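Local coordinates for protein HP0420 homologue (Helicobacter felis, PDB 3LW3) that is of unknown function but adopts the hotdog fold, also found in acyl-CoA thioesterases and dehydratases, and forms a disulfide-linked dimer, at residues Gly15-Gln24 against Phe66-Ser77. Residues are numbered along the deposited sequence; the frame is centred on the assembly and turned at random.
Sequences GLLVCTRLDQ and FAALCALNKKNS
Val18, in the loop before strand 29-34, packs against Leu69 in the last turn of the hotdog helix 57-72. Val18 CB sits 4.0 Å from Lys74 O; beyond it the side chain forks. Val18 CG1, lodged between its own backbone N and carbonyl carbon (chi1 70°), lies 3.8 Å from Leu69 O and also borders the backbone N of Cys70. Val18 CG2 takes the other side, 3.9 Å from Leu69 CB and 3.6 Å from Ser77 OG, a hydroxyl that donates a hydrogen bond to Lys74 O, bridging the loop between the helix and the next strand. Next along, Cys19 SG touches Leu69 CD1 at 3.8 Å and is disulfide-bonded to Cys50 of the second subunit. Phe66 works as a platform: Leu22 CD2 lies over one face, 4.0 Å from Phe66 CD1, while Leu16 CD2 stands at the ring edge. Leu16 CD1 also packs on Cys70 SG, 3.7 Å away. Where the helix ends, Asn73, with positive phi, lays its side-chain amide beside Gly15 and Leu17. Gln24 brings CG to the ring, its amide hydrogen-bonded to Glu13 and Leu30. Mostly apolar packing, with the Asn73 amide at the helix end, thus seats the loop, and Cys19 ties it covalently to the partner subunit.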
loop_
_atom_site.group_PDB
_atom_site.type_symbol
_atom_site.label_atom_id
_atom_site.label_comp_id
_atom_site.label_asym_id
_atom_site.label_seq_id
_atom_site.Cartn_x
_atom_site.Cartn_y
_atom_site.Cartn_z
ATOM N N GLY B 15 -1.594 22.446 6.741
ATOM C CA GLY B 15 -2.040 21.881 8.018
ATOM C C GLY B 15 -1.913 20.351 8.123
ATOM O O GLY B 15 -2.407 19.697 9.071
ATOM N N LEU B 16 -1.232 19.765 7.146
ATOM C CA LEU B 16 -1.124 18.299 7.110
ATOM C C LEU B 16 0.077 17.880 7.965
ATOM O O LEU B 16 1.224 18.282 7.694
ATOM C CB LEU B 16 -0.981 17.828 5.680
ATOM C CG LEU B 16 -0.949 16.314 5.561
ATOM C CD1 LEU B 16 -2.338 15.809 5.811
ATOM C CD2 LEU B 16 -0.457 15.939 4.182
ATOM N N LEU B 17 -0.196 17.108 9.012
ATOM C CA LEU B 17 0.802 16.693 9.994
ATOM C C LEU B 17 1.441 15.348 9.710
ATOM O O LEU B 17 2.498 15.036 10.269
ATOM C CB LEU B 17 0.157 16.631 11.386
ATOM C CG LEU B 17 -0.548 17.907 11.880
ATOM C CD1 LEU B 17 -0.788 17.807 13.386
ATOM C CD2 LEU B 17 0.267 19.128 11.505
ATOM N N VAL B 18 0.806 14.530 8.870
ATOM C CA VAL B 18 1.244 13.157 8.662
ATOM C C VAL B 18 2.024 12.999 7.345
ATOM O O VAL B 18 1.847 13.758 6.406
ATOM C CB VAL B 18 0.008 12.205 8.755
ATOM C CG1 VAL B 18 -0.886 12.414 7.554
ATOM C CG2 VAL B 18 0.433 10.753 8.976
ATOM N N CYS B 19 2.889 11.992 7.290
ATOM C CA CYS B 19 3.680 11.694 6.099
ATOM C C CYS B 19 4.383 12.910 5.501
ATOM O O CYS B 19 4.295 13.194 4.314
ATOM C CB CYS B 19 2.856 10.953 5.043
ATOM S SG CYS B 19 2.504 9.181 5.528
ATOM N N THR B 20 5.131 13.602 6.343
ATOM C CA THR B 20 5.814 14.776 5.854
ATOM C C THR B 20 6.829 14.505 4.733
ATOM O O THR B 20 7.139 15.425 3.979
ATOM C CB THR B 20 6.445 15.611 6.984
ATOM O OG1 THR B 20 7.500 14.885 7.631
ATOM C CG2 THR B 20 5.354 16.015 7.993
ATOM N N ARG B 21 7.339 13.285 4.609
ATOM C CA ARG B 21 8.351 13.017 3.594
ATOM C C ARG B 21 7.743 12.437 2.305
ATOM O O ARG B 21 8.457 12.250 1.337
ATOM C CB ARG B 21 9.442 12.074 4.106
ATOM C CG ARG B 21 10.121 12.453 5.416
ATOM C CD ARG B 21 11.298 13.415 5.215
ATOM N NE ARG B 21 12.172 13.061 4.084
ATOM C CZ ARG B 21 13.305 12.352 4.175
ATOM N NH1 ARG B 21 13.733 11.884 5.354
ATOM N NH2 ARG B 21 14.012 12.100 3.076
ATOM N N LEU B 22 6.439 12.186 2.275
ATOM C CA LEU B 22 5.820 11.526 1.125
ATOM C C LEU B 22 5.755 12.388 -0.144
ATOM O O LEU B 22 5.214 13.517 -0.153
ATOM C CB LEU B 22 4.418 11.013 1.483
ATOM C CG LEU B 22 3.797 9.980 0.519
ATOM C CD1 LEU B 22 4.786 8.968 -0.087
ATOM C CD2 LEU B 22 2.725 9.195 1.219
ATOM N N ASP B 23 6.322 11.860 -1.220
ATOM C CA ASP B 23 6.221 12.518 -2.538
ATOM C C ASP B 23 4.890 12.144 -3.173
ATOM O O ASP B 23 4.699 10.995 -3.609
ATOM C CB ASP B 23 7.388 12.091 -3.413
ATOM C CG ASP B 23 7.395 12.751 -4.763
ATOM O OD1 ASP B 23 6.469 13.553 -5.061
ATOM O OD2 ASP B 23 8.354 12.448 -5.539
ATOM N N GLN B 24 3.962 13.106 -3.204
ATOM C CA GLN B 24 2.656 12.842 -3.782
ATOM C C GLN B 24 2.694 12.301 -5.213
ATOM O O GLN B 24 1.758 11.581 -5.627
ATOM C CB GLN B 24 1.724 14.039 -3.699
ATOM C CG GLN B 24 1.233 14.270 -2.267
ATOM C CD GLN B 24 0.321 15.478 -2.110
ATOM O OE1 GLN B 24 -0.453 15.820 -3.010
ATOM N NE2 GLN B 24 0.401 16.127 -0.946
ATOM N N PHE B 66 -2.514 6.501 2.320
ATOM C CA PHE B 66 -2.320 7.916 2.466
ATOM C C PHE B 66 -3.629 8.594 2.821
ATOM O O PHE B 66 -3.657 9.371 3.786
ATOM C CB PHE B 66 -1.708 8.472 1.193
ATOM C CG PHE B 66 -1.446 9.948 1.218
ATOM C CD1 PHE B 66 -0.885 10.582 2.330
ATOM C CD2 PHE B 66 -1.674 10.696 0.074
ATOM C CE1 PHE B 66 -0.628 11.956 2.316
ATOM C CE2 PHE B 66 -1.403 12.044 0.025
ATOM C CZ PHE B 66 -0.905 12.702 1.168
ATOM N N ALA B 67 -4.717 8.326 2.085
ATOM C CA ALA B 67 -6.055 8.897 2.460
ATOM C C ALA B 67 -6.386 8.609 3.952
ATOM O O ALA B 67 -6.795 9.513 4.712
ATOM C CB ALA B 67 -7.203 8.339 1.615
ATOM N N ALA B 68 -6.231 7.337 4.327
ATOM C CA ALA B 68 -6.525 6.880 5.702
ATOM C C ALA B 68 -5.725 7.713 6.727
ATOM O O ALA B 68 -6.292 8.251 7.666
ATOM C CB ALA B 68 -6.214 5.405 5.835
ATOM N N LEU B 69 -4.412 7.844 6.532
ATOM C CA LEU B 69 -3.559 8.638 7.446
ATOM C C LEU B 69 -4.020 10.101 7.491
ATOM O O LEU B 69 -4.068 10.694 8.556
ATOM C CB LEU B 69 -2.086 8.498 7.070
ATOM C CG LEU B 69 -1.518 7.124 7.444
ATOM C CD1 LEU B 69 -0.166 6.720 6.733
ATOM C CD2 LEU B 69 -1.345 7.093 8.968
ATOM N N CYS B 70 -4.373 10.679 6.341
ATOM C CA CYS B 70 -4.827 12.065 6.303
ATOM C C CYS B 70 -6.164 12.324 7.026
ATOM O O CYS B 70 -6.392 13.422 7.564
ATOM C CB CYS B 70 -4.919 12.554 4.863
ATOM S SG CYS B 70 -3.353 12.701 4.027
ATOM N N ALA B 71 -7.035 11.336 7.071
ATOM C CA ALA B 71 -8.315 11.485 7.753
ATOM C C ALA B 71 -8.132 11.706 9.260
ATOM O O ALA B 71 -8.908 12.450 9.871
ATOM C CB ALA B 71 -9.201 10.206 7.528
ATOM N N LEU B 72 -7.152 11.016 9.831
ATOM C CA LEU B 72 -6.833 11.162 11.260
ATOM C C LEU B 72 -5.854 12.336 11.489
ATOM O O LEU B 72 -5.989 13.095 12.463
ATOM C CB LEU B 72 -6.243 9.866 11.811
ATOM C CG LEU B 72 -5.857 9.904 13.277
ATOM C CD1 LEU B 72 -7.115 10.192 14.042
ATOM C CD2 LEU B 72 -5.269 8.567 13.612
ATOM N N ASN B 73 -4.891 12.496 10.580
ATOM C CA ASN B 73 -3.956 13.617 10.562
ATOM C C ASN B 73 -3.221 13.837 11.896
ATOM O O ASN B 73 -3.184 14.942 12.401
ATOM C CB ASN B 73 -4.654 14.919 10.121
ATOM C CG ASN B 73 -3.671 16.045 9.818
ATOM O OD1 ASN B 73 -4.005 17.221 9.987
ATOM N ND2 ASN B 73 -2.455 15.705 9.427
ATOM N N LYS B 74 -2.654 12.776 12.447
ATOM C CA LYS B 74 -1.864 12.854 13.672
ATOM C C LYS B 74 -0.377 12.583 13.426
ATOM O O LYS B 74 0.002 11.601 12.754
ATOM C CB LYS B 74 -2.375 11.866 14.712
ATOM C CG LYS B 74 -3.814 12.066 15.078
ATOM C CD LYS B 74 -3.938 12.711 16.469
ATOM C CE LYS B 74 -5.132 13.681 16.567
ATOM N NZ LYS B 74 -6.369 13.025 17.063
ATOM N N LYS B 75 0.450 13.440 14.031
ATOM C CA LYS B 75 1.909 13.389 13.941
ATOM C C LYS B 75 2.483 11.955 14.037
ATOM O O LYS B 75 2.955 11.352 13.034
ATOM C CB LYS B 75 2.469 14.287 15.069
ATOM C CG LYS B 75 3.995 14.571 15.057
ATOM C CD LYS B 75 4.413 15.529 16.220
ATOM C CE LYS B 75 5.908 15.361 16.610
ATOM N NZ LYS B 75 6.440 16.457 17.495
ATOM N N ASN B 76 2.439 11.398 15.228
ATOM C CA ASN B 76 3.124 10.136 15.460
ATOM C C ASN B 76 2.204 8.938 15.237
ATOM O O ASN B 76 1.924 8.197 16.150
ATOM C CB ASN B 76 3.696 10.133 16.879
ATOM C CG ASN B 76 4.671 11.294 17.121
ATOM O OD1 ASN B 76 5.558 11.547 16.296
ATOM N ND2 ASN B 76 4.502 12.015 18.255
ATOM N N SER B 77 1.773 8.732 13.998
ATOM C CA SER B 77 0.843 7.644 13.697
ATOM C C SER B 77 1.417 6.668 12.668
ATOM O O SER B 77 2.201 7.068 11.783
ATOM C CB SER B 77 -0.504 8.199 13.219
ATOM O OG SER B 77 -0.406 8.902 11.977
#